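Local structure of PKS (Streptomyces albus, 4OQJ) at residues G133-V138 / V187-A192; S196-H201 / T285-D290; R108-C113 / N258-V263; L102-Q107 / G139-L144. The protein probably acts as a ketosynthase of oxazolomycin polyketide assembly, forming 3-oxoacyl products on acyl carrier proteins. All coordinates share one frame; numbering follows the deposited sequence.

Contact 1: G133-V138 / V187-A192; sequences GVYAGV and VSTNTA
A parallel beta ladder in the sheet of this thiolase-fold ketosynthase joins strands 132-138 and 186-190, with Tyr135 paired to Val187 and Ala136 to Ser188. Three backbone bonds lace it: Val187 N gives to Val134 O at 2.8 Å, Ala136 N to Val187 O at 3.2 Å, and Thr189 N to Ala136 O at 2.9 Å. Ser188 CA also leans on Ala136 O through a CA-H...O contact.

Tyr135 and Val187 lie side by side on one face of the sheet, ring atom CE2 3.7 Å from Val187 CB. Methyl CG2 of Thr189 comes in at the edge of that ring, and Tyr135 OH bonds to Ser206 of helix 195-209. Within the chain 186-190 is an outermost strand, but Ser188 and Asn190 pair antiparallel with a strand of the second subunit, carrying the sheet across the dimer interface in the manner known from thiolase-fold enzymes.

Past the ladder Asn190, its CG beside its own backbone N (chi1 -77°), swings its amide across to the end of strand 132-138. ND2 makes a weak bond to Val138 O (3.0 Å) and another bond to Asp170 of the second subunit; a water accepts from Val138 N and donates to Asn190 OD1 at 2.8 Å.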
loop_
_atom_site.group_PDB
_atom_site.type_symbol
_atom_site.label_atom_id
_atom_site.label_comp_id
_atom_site.label_asym_id
_atom_site.label_seq_id
_atom_site.Cartn_x
_atom_site.Cartn_y
_atom_site.Cartn_z
ATOM N N GLY A 133 -7.352 -9.501 -5.351
ATOM C CA GLY A 133 -6.947 -8.200 -4.854
ATOM C C GLY A 133 -6.369 -7.333 -5.955
ATOM O O GLY A 133 -6.094 -7.812 -7.061
ATOM N N VAL A 134 -6.187 -6.051 -5.665
ATOM C CA VAL A 134 -5.555 -5.149 -6.608
ATOM C C VAL A 134 -4.772 -4.051 -5.902
ATOM O O VAL A 134 -5.295 -3.341 -5.015
ATOM C CB VAL A 134 -6.596 -4.513 -7.594
ATOM C CG1 VAL A 134 -7.746 -3.864 -6.862
ATOM C CG2 VAL A 134 -5.908 -3.521 -8.540
ATOM N N TYR A 135 -3.508 -3.920 -6.301
ATOM C CA TYR A 135 -2.613 -2.872 -5.834
ATOM C C TYR A 135 -2.153 -2.045 -7.029
ATOM O O TYR A 135 -1.541 -2.560 -7.958
ATOM C CB TYR A 135 -1.416 -3.480 -5.094
ATOM C CG TYR A 135 -1.820 -4.161 -3.812
ATOM C CD1 TYR A 135 -2.265 -5.482 -3.791
ATOM C CD2 TYR A 135 -1.804 -3.459 -2.615
ATOM C CE1 TYR A 135 -2.659 -6.084 -2.583
ATOM C CE2 TYR A 135 -2.184 -4.045 -1.434
ATOM C CZ TYR A 135 -2.612 -5.344 -1.414
ATOM O OH TYR A 135 -2.991 -5.871 -0.188
ATOM N N ALA A 136 -2.458 -0.759 -7.028
ATOM C CA ALA A 136 -2.185 0.054 -8.207
ATOM C C ALA A 136 -1.971 1.514 -7.846
ATOM O O ALA A 136 -2.458 1.981 -6.817
ATOM C CB ALA A 136 -3.322 -0.073 -9.194
ATOM N N GLY A 137 -1.240 2.229 -8.693
ATOM C CA GLY A 137 -1.003 3.648 -8.476
ATOM C C GLY A 137 -1.070 4.406 -9.787
ATOM O O GLY A 137 -0.782 3.839 -10.830
ATOM N N VAL A 138 -1.448 5.681 -9.734
ATOM C CA VAL A 138 -1.388 6.545 -10.896
ATOM C C VAL A 138 -0.533 7.750 -10.581
ATOM O O VAL A 138 -0.275 8.086 -9.422
ATOM C CB VAL A 138 -2.791 6.998 -11.364
ATOM C CG1 VAL A 138 -3.627 5.780 -11.801
ATOM C CG2 VAL A 138 -3.503 7.765 -10.271
ATOM N N VAL A 187 -6.214 -1.471 -3.082
ATOM C CA VAL A 187 -5.443 -0.441 -2.418
ATOM C C VAL A 187 -4.677 0.399 -3.434
ATOM O O VAL A 187 -3.986 -0.136 -4.303
ATOM C CB VAL A 187 -4.445 -1.066 -1.409
ATOM C CG1 VAL A 187 -3.684 0.018 -0.637
ATOM C CG2 VAL A 187 -5.181 -1.971 -0.432
ATOM N N SER A 188 -4.807 1.714 -3.336
ATOM C CA SER A 188 -3.960 2.587 -4.144
ATOM C C SER A 188 -2.648 2.808 -3.409
ATOM O O SER A 188 -2.622 3.197 -2.238
ATOM C CB SER A 188 -4.643 3.910 -4.459
ATOM O OG SER A 188 -5.832 3.661 -5.195
ATOM N N THR A 189 -1.564 2.495 -4.105
ATOM C CA THR A 189 -0.222 2.521 -3.544
ATOM C C THR A 189 0.638 3.418 -4.423
ATOM O O THR A 189 0.651 3.282 -5.657
ATOM C CB THR A 189 0.373 1.101 -3.461
ATOM O OG1 THR A 189 0.795 0.694 -4.751
ATOM C CG2 THR A 189 -0.667 0.100 -2.978
ATOM N N ASN A 190 1.347 4.345 -3.797
ATOM C CA ASN A 190 2.102 5.354 -4.520
ATOM C C ASN A 190 3.458 5.628 -3.859
ATOM O O ASN A 190 3.506 5.962 -2.680
ATOM C CB ASN A 190 1.290 6.645 -4.583
ATOM C CG ASN A 190 0.195 6.589 -5.615
ATOM O OD1 ASN A 190 -0.971 6.320 -5.302
ATOM N ND2 ASN A 190 0.567 6.826 -6.868
ATOM N N THR A 191 4.537 5.485 -4.634
ATOM C CA THR A 191 5.888 5.808 -4.181
ATOM C C THR A 191 6.665 6.447 -5.327
ATOM O O THR A 191 7.855 6.198 -5.504
ATOM C CB THR A 191 6.637 4.543 -3.683
ATOM O OG1 THR A 191 6.746 3.595 -4.752
ATOM C CG2 THR A 191 5.879 3.889 -2.523
ATOM N N ALA A 192 5.979 7.259 -6.112
ATOM C CA ALA A 192 6.580 7.893 -7.287
ATOM C C ALA A 192 7.161 6.852 -8.268
ATOM O O ALA A 192 6.477 5.894 -8.606
ATOM C CB ALA A 192 7.648 8.917 -6.848
HETATM O O HOH W 1 -3.053 5.989 -7.199
#

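Contact 2: S196-H201 / T285-D290; sequences SLVAVH and TAVNND
His201 ND1 and Thr285 OG1 meet at 2.7 Å in a hydrogen bond in which either atom could be the donor. The hydroxyl lies at the edge of the imidazole, close to its plane, with Thr285 CB behind it. It gets there because OG1 stands between the backbone N and carbonyl carbon of Thr285 (chi1 68°), on the side that looks at the helix. The other ring nitrogen, NE2, bonds to Asp211 of the second subunit, so both ends of the imidazole are held and its rotation is fixed.

One face of the ring carries Val287 CG2, which makes a CH-pi contact 3.8 Å from the centroid and 24° off the normal. The methyl is displaced toward the rim and comes nearest at His201 CG, 3.5 Å away. This is the middle of the five-layered thiolase fold: helix 195-209, itself packed on helix 376-390, meets strand 280-289 here, and the axis of segment 196-201 crosses that of 285-289 at -120°, 8.3 Å apart at closest approach.

One turn before His201, Val198 reaches Val287 at about a right angle, CG2 to CG1 at 4.2 Å, and Pro185 of the second subunit also packs on Val287.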
loop_
_atom_site.group_PDB
_atom_site.type_symbol
_atom_site.label_atom_id
_atom_site.label_comp_id
_atom_site.label_asym_id
_atom_site.label_seq_id
_atom_site.Cartn_x
_atom_site.Cartn_y
_atom_site.Cartn_z
ATOM N N SER A 196 5.319 0.951 -9.353
ATOM C CA SER A 196 4.980 -0.323 -9.977
ATOM C C SER A 196 5.460 -1.529 -9.216
ATOM O O SER A 196 4.704 -2.486 -9.031
ATOM C CB SER A 196 5.566 -0.412 -11.402
ATOM O OG SER A 196 4.863 0.408 -12.305
ATOM N N LEU A 197 6.738 -1.539 -8.859
ATOM C CA LEU A 197 7.305 -2.703 -8.184
ATOM C C LEU A 197 6.924 -2.776 -6.713
ATOM O O LEU A 197 6.830 -3.860 -6.157
ATOM C CB LEU A 197 8.816 -2.707 -8.345
ATOM C CG LEU A 197 9.320 -2.759 -9.796
ATOM C CD1 LEU A 197 10.837 -2.981 -9.812
ATOM C CD2 LEU A 197 8.602 -3.831 -10.640
ATOM N N VAL A 198 6.682 -1.635 -6.079
ATOM C CA VAL A 198 6.103 -1.641 -4.735
ATOM C C VAL A 198 4.711 -2.285 -4.770
ATOM O O VAL A 198 4.384 -3.095 -3.905
ATOM C CB VAL A 198 6.037 -0.218 -4.139
ATOM C CG1 VAL A 198 5.326 -0.214 -2.788
ATOM C CG2 VAL A 198 7.450 0.358 -3.983
ATOM N N ALA A 199 3.902 -1.971 -5.783
ATOM C CA ALA A 199 2.584 -2.580 -5.889
ATOM C C ALA A 199 2.742 -4.089 -6.053
ATOM O O ALA A 199 2.018 -4.875 -5.428
ATOM C CB ALA A 199 1.803 -1.988 -7.051
ATOM N N VAL A 200 3.706 -4.493 -6.885
ATOM C CA VAL A 200 3.996 -5.911 -7.066
ATOM C C VAL A 200 4.406 -6.529 -5.727
ATOM O O VAL A 200 3.949 -7.612 -5.362
ATOM C CB VAL A 200 5.103 -6.131 -8.129
ATOM C CG1 VAL A 200 5.631 -7.562 -8.098
ATOM C CG2 VAL A 200 4.565 -5.826 -9.528
ATOM N N HIS A 201 5.272 -5.840 -4.991
ATOM C CA HIS A 201 5.717 -6.345 -3.696
ATOM C C HIS A 201 4.539 -6.555 -2.747
ATOM O O HIS A 201 4.420 -7.611 -2.104
ATOM C CB HIS A 201 6.720 -5.387 -3.091
ATOM C CG HIS A 201 7.083 -5.699 -1.680
ATOM N ND1 HIS A 201 8.021 -6.649 -1.348
ATOM C CD2 HIS A 201 6.663 -5.149 -0.518
ATOM C CE1 HIS A 201 8.168 -6.671 -0.032
ATOM N NE2 HIS A 201 7.357 -5.774 0.496
ATOM N N THR A 285 10.922 -10.422 -3.695
ATOM C CA THR A 285 10.844 -8.975 -3.865
ATOM C C THR A 285 11.321 -8.309 -2.592
ATOM O O THR A 285 11.244 -8.904 -1.522
ATOM C CB THR A 285 9.409 -8.493 -4.156
ATOM O OG1 THR A 285 8.592 -8.692 -2.990
ATOM C CG2 THR A 285 8.785 -9.239 -5.339
ATOM N N ALA A 286 11.798 -7.076 -2.706
ATOM C CA ALA A 286 12.196 -6.310 -1.537
ATOM C C ALA A 286 11.926 -4.840 -1.785
ATOM O O ALA A 286 11.994 -4.370 -2.922
ATOM C CB ALA A 286 13.663 -6.551 -1.206
ATOM N N VAL A 287 11.579 -4.139 -0.711
ATOM C CA VAL A 287 11.357 -2.709 -0.736
ATOM C C VAL A 287 12.017 -2.105 0.491
ATOM O O VAL A 287 11.905 -2.659 1.584
ATOM C CB VAL A 287 9.849 -2.355 -0.743
ATOM C CG1 VAL A 287 9.641 -0.829 -0.662
ATOM C CG2 VAL A 287 9.174 -2.937 -1.957
ATOM N N ASN A 288 12.712 -0.981 0.313
ATOM C CA ASN A 288 13.251 -0.247 1.431
ATOM C C ASN A 288 13.177 1.254 1.134
ATOM O O ASN A 288 12.613 1.666 0.111
ATOM C CB ASN A 288 14.688 -0.710 1.745
ATOM C CG ASN A 288 15.706 -0.263 0.705
ATOM O OD1 ASN A 288 15.409 0.547 -0.156
ATOM N ND2 ASN A 288 16.933 -0.784 0.803
ATOM N N ASN A 289 13.690 2.065 2.043
ATOM C CA ASN A 289 13.850 3.491 1.769
ATOM C C ASN A 289 15.250 3.910 2.160
ATOM O O ASN A 289 15.833 3.364 3.115
ATOM C CB ASN A 289 12.800 4.329 2.507
ATOM C CG ASN A 289 12.820 5.790 2.092
ATOM O OD1 ASN A 289 13.661 6.580 2.555
ATOM N ND2 ASN A 289 11.903 6.158 1.208
ATOM N N ASP A 290 15.791 4.888 1.438
ATOM C CA ASP A 290 17.127 5.423 1.723
ATOM C C ASP A 290 17.258 6.018 3.120
ATOM O O ASP A 290 18.352 6.039 3.703
ATOM C CB ASP A 290 17.490 6.507 0.710
ATOM C CG ASP A 290 17.639 5.967 -0.691
ATOM O OD1 ASP A 290 17.923 4.762 -0.829
ATOM O OD2 ASP A 290 17.469 6.752 -1.643
#

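Contact 3: R108-C113 / N258-V263; sequences RQFLEC and NGVGAV
Val260 pushes a single methyl, CG2, into the shallow hollow formed on helix 105-121 by Gln109, Phe110 and Cys113. The methyl rests 3.8 Å from Phe110 CA, 3.8 Å from Cys113 CB and 4.0 Å from Gln109 O, so it touches the helix backbone as well as its side chains. CG2 is the branch turned to the helix, because chi1 of 56° sets it opposite the valine nitrogen and leaves CG1 nearer Gln109 CB, at 4.3 Å.

The second bump comes from the other side. Cys113, CB directed at the strand and chi1 -170°, lays SG along the backbone between Val260 and Ala262, 3.8 Å from Gly261 CA. Ala262 CB sits 4.3 Å from that sulfur and equally far from Phe110 CE1. The Phe110 ring crosses Val260 at about a right angle and presents an edge to Gly261 O; beyond this pair of segments it also packs on Val172 of helix 171-180.

The axes of segments 108-113 and 259-263 cross at -35°, 8.0 Å apart at closest approach, an outer helix laid on the sheet of the thiolase fold. Gln109 directs its OE1 to Arg31, and the strand's backbone bonds go to its neighbours in the sheet, 23-31 and 214-221. Apolar fit, with sulfur and methyls against backbone, is therefore what binds these two segments.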
loop_
_atom_site.group_PDB
_atom_site.type_symbol
_atom_site.label_atom_id
_atom_site.label_comp_id
_atom_site.label_asym_id
_atom_site.label_seq_id
_atom_site.Cartn_x
_atom_site.Cartn_y
_atom_site.Cartn_z
ATOM N N ARG A 108 -9.021 5.542 -16.294
ATOM C CA ARG A 108 -9.700 4.875 -17.403
ATOM C C ARG A 108 -8.789 3.880 -18.089
ATOM O O ARG A 108 -9.179 2.743 -18.359
ATOM C CB ARG A 108 -10.195 5.888 -18.433
ATOM C CG ARG A 108 -11.424 6.677 -17.982
ATOM C CD ARG A 108 -11.841 7.613 -19.066
ATOM N NE ARG A 108 -11.500 9.017 -18.852
ATOM C CZ ARG A 108 -11.203 9.873 -19.830
ATOM N NH1 ARG A 108 -11.087 9.459 -21.091
ATOM N NH2 ARG A 108 -11.012 11.152 -19.553
ATOM N N GLN A 109 -7.570 4.310 -18.381
ATOM C CA GLN A 109 -6.614 3.430 -19.038
ATOM C C GLN A 109 -6.233 2.268 -18.116
ATOM O O GLN A 109 -6.041 1.141 -18.587
ATOM C CB GLN A 109 -5.379 4.221 -19.464
ATOM C CG GLN A 109 -5.661 5.170 -20.613
ATOM C CD GLN A 109 -5.883 4.451 -21.923
ATOM O OE1 GLN A 109 -5.126 3.560 -22.281
ATOM N NE2 GLN A 109 -6.928 4.835 -22.642
ATOM N N PHE A 110 -6.135 2.512 -16.811
ATOM C CA PHE A 110 -5.784 1.417 -15.904
ATOM C C PHE A 110 -6.913 0.391 -15.874
ATOM O O PHE A 110 -6.668 -0.805 -15.823
ATOM C CB PHE A 110 -5.500 1.862 -14.471
ATOM C CG PHE A 110 -5.087 0.713 -13.605
ATOM C CD1 PHE A 110 -3.812 0.163 -13.735
ATOM C CD2 PHE A 110 -5.990 0.097 -12.773
ATOM C CE1 PHE A 110 -3.448 -0.947 -12.996
ATOM C CE2 PHE A 110 -5.634 -1.015 -12.023
ATOM C CZ PHE A 110 -4.367 -1.530 -12.126
ATOM N N LEU A 111 -8.151 0.875 -15.894
ATOM C CA LEU A 111 -9.317 0.003 -15.875
ATOM C C LEU A 111 -9.351 -0.890 -17.114
ATOM O O LEU A 111 -9.552 -2.100 -17.013
ATOM C CB LEU A 111 -10.610 0.832 -15.775
ATOM C CG LEU A 111 -11.939 0.065 -15.846
ATOM C CD1 LEU A 111 -11.984 -1.145 -14.869
ATOM C CD2 LEU A 111 -13.100 0.997 -15.560
ATOM N N GLU A 112 -9.132 -0.319 -18.291
ATOM C CA GLU A 112 -9.140 -1.155 -19.496
ATOM C C GLU A 112 -7.948 -2.107 -19.472
ATOM O O GLU A 112 -8.069 -3.266 -19.865
ATOM C CB GLU A 112 -9.120 -0.304 -20.762
ATOM C CG GLU A 112 -10.454 0.319 -21.095
ATOM C CD GLU A 112 -10.466 0.995 -22.457
ATOM O OE1 GLU A 112 -9.416 1.013 -23.136
ATOM O OE2 GLU A 112 -11.529 1.505 -22.862
ATOM N N CYS A 113 -6.797 -1.627 -19.009
ATOM C CA CYS A 113 -5.593 -2.478 -18.968
ATOM C C CYS A 113 -5.755 -3.681 -18.003
ATOM O O CYS A 113 -5.330 -4.800 -18.301
ATOM C CB CYS A 113 -4.375 -1.651 -18.563
ATOM S SG CYS A 113 -2.801 -2.541 -18.757
ATOM N N ASN A 258 4.552 8.068 -21.297
ATOM C CA ASN A 258 3.177 7.833 -20.903
ATOM C C ASN A 258 2.817 6.392 -21.141
ATOM O O ASN A 258 3.139 5.841 -22.190
ATOM C CB ASN A 258 2.256 8.775 -21.680
ATOM C CG ASN A 258 2.591 10.230 -21.430
ATOM O OD1 ASN A 258 2.004 10.879 -20.572
ATOM N ND2 ASN A 258 3.548 10.741 -22.160
ATOM N N GLY A 259 2.167 5.764 -20.168
ATOM C CA GLY A 259 1.780 4.384 -20.350
ATOM C C GLY A 259 1.163 3.741 -19.141
ATOM O O GLY A 259 1.025 4.363 -18.082
ATOM N N VAL A 260 0.787 2.477 -19.302
ATOM C CA VAL A 260 0.037 1.759 -18.280
ATOM C C VAL A 260 0.343 0.295 -18.435
ATOM O O VAL A 260 0.506 -0.189 -19.557
ATOM C CB VAL A 260 -1.491 2.008 -18.394
ATOM C CG1 VAL A 260 -2.006 1.634 -19.786
ATOM C CG2 VAL A 260 -2.259 1.222 -17.355
ATOM N N GLY A 261 0.422 -0.413 -17.311
ATOM C CA GLY A 261 0.702 -1.833 -17.338
ATOM C C GLY A 261 0.137 -2.513 -16.112
ATOM O O GLY A 261 -0.080 -1.881 -15.078
ATOM N N ALA A 262 -0.105 -3.808 -16.238
ATOM C CA ALA A 262 -0.593 -4.625 -15.133
ATOM C C ALA A 262 -0.160 -6.081 -15.287
ATOM O O ALA A 262 -0.016 -6.601 -16.405
ATOM C CB ALA A 262 -2.114 -4.528 -15.036
ATOM N N VAL A 263 0.064 -6.729 -14.150
ATOM C CA VAL A 263 0.284 -8.157 -14.110
ATOM C C VAL A 263 -0.728 -8.801 -13.178
ATOM O O VAL A 263 -1.221 -8.164 -12.245
ATOM C CB VAL A 263 1.720 -8.504 -13.653
ATOM C CG1 VAL A 263 2.730 -7.944 -14.638
ATOM C CG2 VAL A 263 1.991 -7.974 -12.227
#

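Contact 4: L102-Q107 / G139-L144; sequences LIDPQQ and GLNTYL
Gln106 spends both amide hydrogens of NE2 at once: one goes across to Gly139 O at 3.0 Å, reaching that carbonyl from well above its plane, and the other to Asp104 OD2 at 2.8 Å. The second bond is almost straight (170°), lies in the amide plane and uses the syn lone pair of the carboxylate. Gln106 OE1 takes a weak bond from Gly139 N, at 3.2 Å, and also accepts from Ile222 N. With its chain extended beyond CG, the glutamine spans the gap and its amide is pinned from both ends.

Asp104 is the N-cap of helix 105-121, OD1 accepting from Gln106 N. Its carboxylate is stacked on the amide of Asn141, planes 13° apart and Asp104 OD2 3.3 Å from Asn141 CG, without a hydrogen bond between them. Asn141 in turn caps helix 142-147 by accepting from Leu144 N, and its ND2 goes to Asn167.

Farther out, Pro105 CD sits over one face of the Tyr143 ring, 3.5 Å from the centroid and 19° off the normal, a CH-pi contact; Tyr143 OH bonds to Glu101 O. The N-cap residues of two ketosynthase helices thus stack against each other, while Gln106 makes the bonds that cross between the segments. The N-H groups gathered on Asp104 would probably favour its charged form, and its bond to Gln106 NE2 in turn orients the glutamine for Gly139.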
loop_
_atom_site.group_PDB
_atom_site.type_symbol
_atom_site.label_atom_id
_atom_site.label_comp_id
_atom_site.label_asym_id
_atom_site.label_seq_id
_atom_site.Cartn_x
_atom_site.Cartn_y
_atom_site.Cartn_z
ATOM N N LEU A 102 -15.297 13.063 -16.759
ATOM C CA LEU A 102 -14.722 13.500 -15.493
ATOM C C LEU A 102 -13.551 12.622 -15.019
ATOM O O LEU A 102 -12.625 13.121 -14.383
ATOM C CB LEU A 102 -15.796 13.530 -14.411
ATOM C CG LEU A 102 -16.818 14.671 -14.476
ATOM C CD1 LEU A 102 -17.743 14.591 -13.279
ATOM C CD2 LEU A 102 -16.148 16.039 -14.519
ATOM N N ILE A 103 -13.591 11.327 -15.323
ATOM C CA ILE A 103 -12.583 10.406 -14.804
ATOM C C ILE A 103 -11.218 10.663 -15.438
ATOM O O ILE A 103 -11.084 10.756 -16.663
ATOM C CB ILE A 103 -12.977 8.927 -15.037
ATOM C CG1 ILE A 103 -14.292 8.608 -14.344
ATOM C CG2 ILE A 103 -11.900 7.986 -14.480
ATOM C CD1 ILE A 103 -14.894 7.232 -14.710
ATOM N N ASP A 104 -10.216 10.800 -14.578
ATOM C CA ASP A 104 -8.826 10.894 -14.986
ATOM C C ASP A 104 -8.522 9.808 -16.033
ATOM O O ASP A 104 -8.782 8.637 -15.799
ATOM C CB ASP A 104 -7.928 10.764 -13.745
ATOM C CG ASP A 104 -6.419 10.804 -14.054
ATOM O OD1 ASP A 104 -6.014 11.044 -15.206
ATOM O OD2 ASP A 104 -5.627 10.599 -13.101
ATOM N N PRO A 105 -7.989 10.202 -17.199
ATOM C CA PRO A 105 -7.579 9.197 -18.188
ATOM C C PRO A 105 -6.647 8.118 -17.624
ATOM O O PRO A 105 -6.679 6.996 -18.103
ATOM C CB PRO A 105 -6.833 10.015 -19.247
ATOM C CG PRO A 105 -7.328 11.402 -19.088
ATOM C CD PRO A 105 -7.703 11.576 -17.651
ATOM N N GLN A 106 -5.831 8.443 -16.633
ATOM C CA GLN A 106 -4.973 7.422 -16.041
ATOM C C GLN A 106 -5.798 6.276 -15.446
ATOM O O GLN A 106 -5.404 5.112 -15.545
ATOM C CB GLN A 106 -4.076 8.038 -14.969
ATOM C CG GLN A 106 -3.143 9.115 -15.506
ATOM C CD GLN A 106 -2.248 9.677 -14.430
ATOM O OE1 GLN A 106 -1.025 9.576 -14.507
ATOM N NE2 GLN A 106 -2.858 10.269 -13.408
ATOM N N GLN A 107 -6.937 6.608 -14.833
ATOM C CA GLN A 107 -7.798 5.606 -14.191
ATOM C C GLN A 107 -8.600 4.850 -15.235
ATOM O O GLN A 107 -8.823 3.653 -15.095
ATOM C CB GLN A 107 -8.738 6.264 -13.165
ATOM C CG GLN A 107 -7.971 6.899 -12.014
ATOM C CD GLN A 107 -8.791 7.170 -10.771
ATOM O OE1 GLN A 107 -9.795 6.503 -10.497
ATOM N NE2 GLN A 107 -8.340 8.141 -9.984
ATOM N N GLY A 139 -0.091 8.410 -11.635
ATOM C CA GLY A 139 0.777 9.561 -11.504
ATOM C C GLY A 139 0.011 10.806 -11.146
ATOM O O GLY A 139 -1.191 10.765 -10.941
ATOM N N LEU A 140 0.744 11.904 -11.034
ATOM C CA LEU A 140 0.173 13.210 -10.778
ATOM C C LEU A 140 -1.029 13.435 -11.684
ATOM O O LEU A 140 -0.927 13.239 -12.890
ATOM C CB LEU A 140 1.220 14.296 -11.025
ATOM C CG LEU A 140 0.731 15.739 -10.929
ATOM C CD1 LEU A 140 0.333 16.098 -9.485
ATOM C CD2 LEU A 140 1.819 16.684 -11.438
ATOM N N ASN A 141 -2.160 13.840 -11.116
ATOM C CA ASN A 141 -3.360 14.012 -11.934
ATOM C C ASN A 141 -3.363 15.400 -12.564
ATOM O O ASN A 141 -3.925 16.343 -12.019
ATOM C CB ASN A 141 -4.632 13.787 -11.114
ATOM C CG ASN A 141 -5.862 13.689 -11.987
ATOM O OD1 ASN A 141 -5.800 13.952 -13.188
ATOM N ND2 ASN A 141 -6.984 13.311 -11.397
ATOM N N THR A 142 -2.713 15.529 -13.715
ATOM C CA THR A 142 -2.672 16.810 -14.403
ATOM C C THR A 142 -3.992 17.065 -15.143
ATOM O O THR A 142 -4.263 18.187 -15.548
ATOM C CB THR A 142 -1.481 16.888 -15.390
ATOM O OG1 THR A 142 -1.422 15.696 -16.188
ATOM C CG2 THR A 142 -0.147 17.041 -14.611
ATOM N N TYR A 143 -4.807 16.025 -15.319
ATOM C CA TYR A 143 -6.149 16.186 -15.912
ATOM C C TYR A 143 -7.033 17.037 -15.009
ATOM O O TYR A 143 -7.741 17.922 -15.467
ATOM C CB TYR A 143 -6.791 14.820 -16.133
ATOM C CG TYR A 143 -8.040 14.789 -16.989
ATOM C CD1 TYR A 143 -7.966 14.909 -18.370
ATOM C CD2 TYR A 143 -9.286 14.575 -16.421
ATOM C CE1 TYR A 143 -9.101 14.841 -19.152
ATOM C CE2 TYR A 143 -10.422 14.501 -17.196
ATOM C CZ TYR A 143 -10.326 14.632 -18.561
ATOM O OH TYR A 143 -11.470 14.546 -19.336
ATOM N N LEU A 144 -6.967 16.762 -13.711
ATOM C CA LEU A 144 -7.703 17.517 -12.718
ATOM C C LEU A 144 -7.172 18.944 -12.626
ATOM O O LEU A 144 -7.936 19.905 -12.596
ATOM C CB LEU A 144 -7.607 16.817 -11.359
ATOM C CG LEU A 144 -8.162 17.556 -10.143
ATOM C CD1 LEU A 144 -9.660 17.740 -10.254
ATOM C CD2 LEU A 144 -7.801 16.802 -8.875
HETATM O O HOH W 2 -3.893 13.034 -15.603
#

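In the fold
From the N terminus, segment 102-107 opens contact 4 and 108-113, on the same helix 105-121, opens contact 3. Strand 132-138 then starts contact 1 and, directly after it, 139-144 closes contact 4, so contacts 1 and 4 cross. Segment 187-192 closes contact 1, which is nested within the larger loop of contact 3. Helix 195-209 opens contact 2 before 258-263 closes contact 3, so these two also cross, as do contacts 3 and 4; contact 2 closes last, at 285-290. Phe110 touches Ala136 between contacts 3 and 1, while Ala199 packs on Tyr135 and Thr189. The sheet around strand 132-138 lies between outer helix 105-121 and buried helix 195-209, which contact 2 ties to strand 280-289.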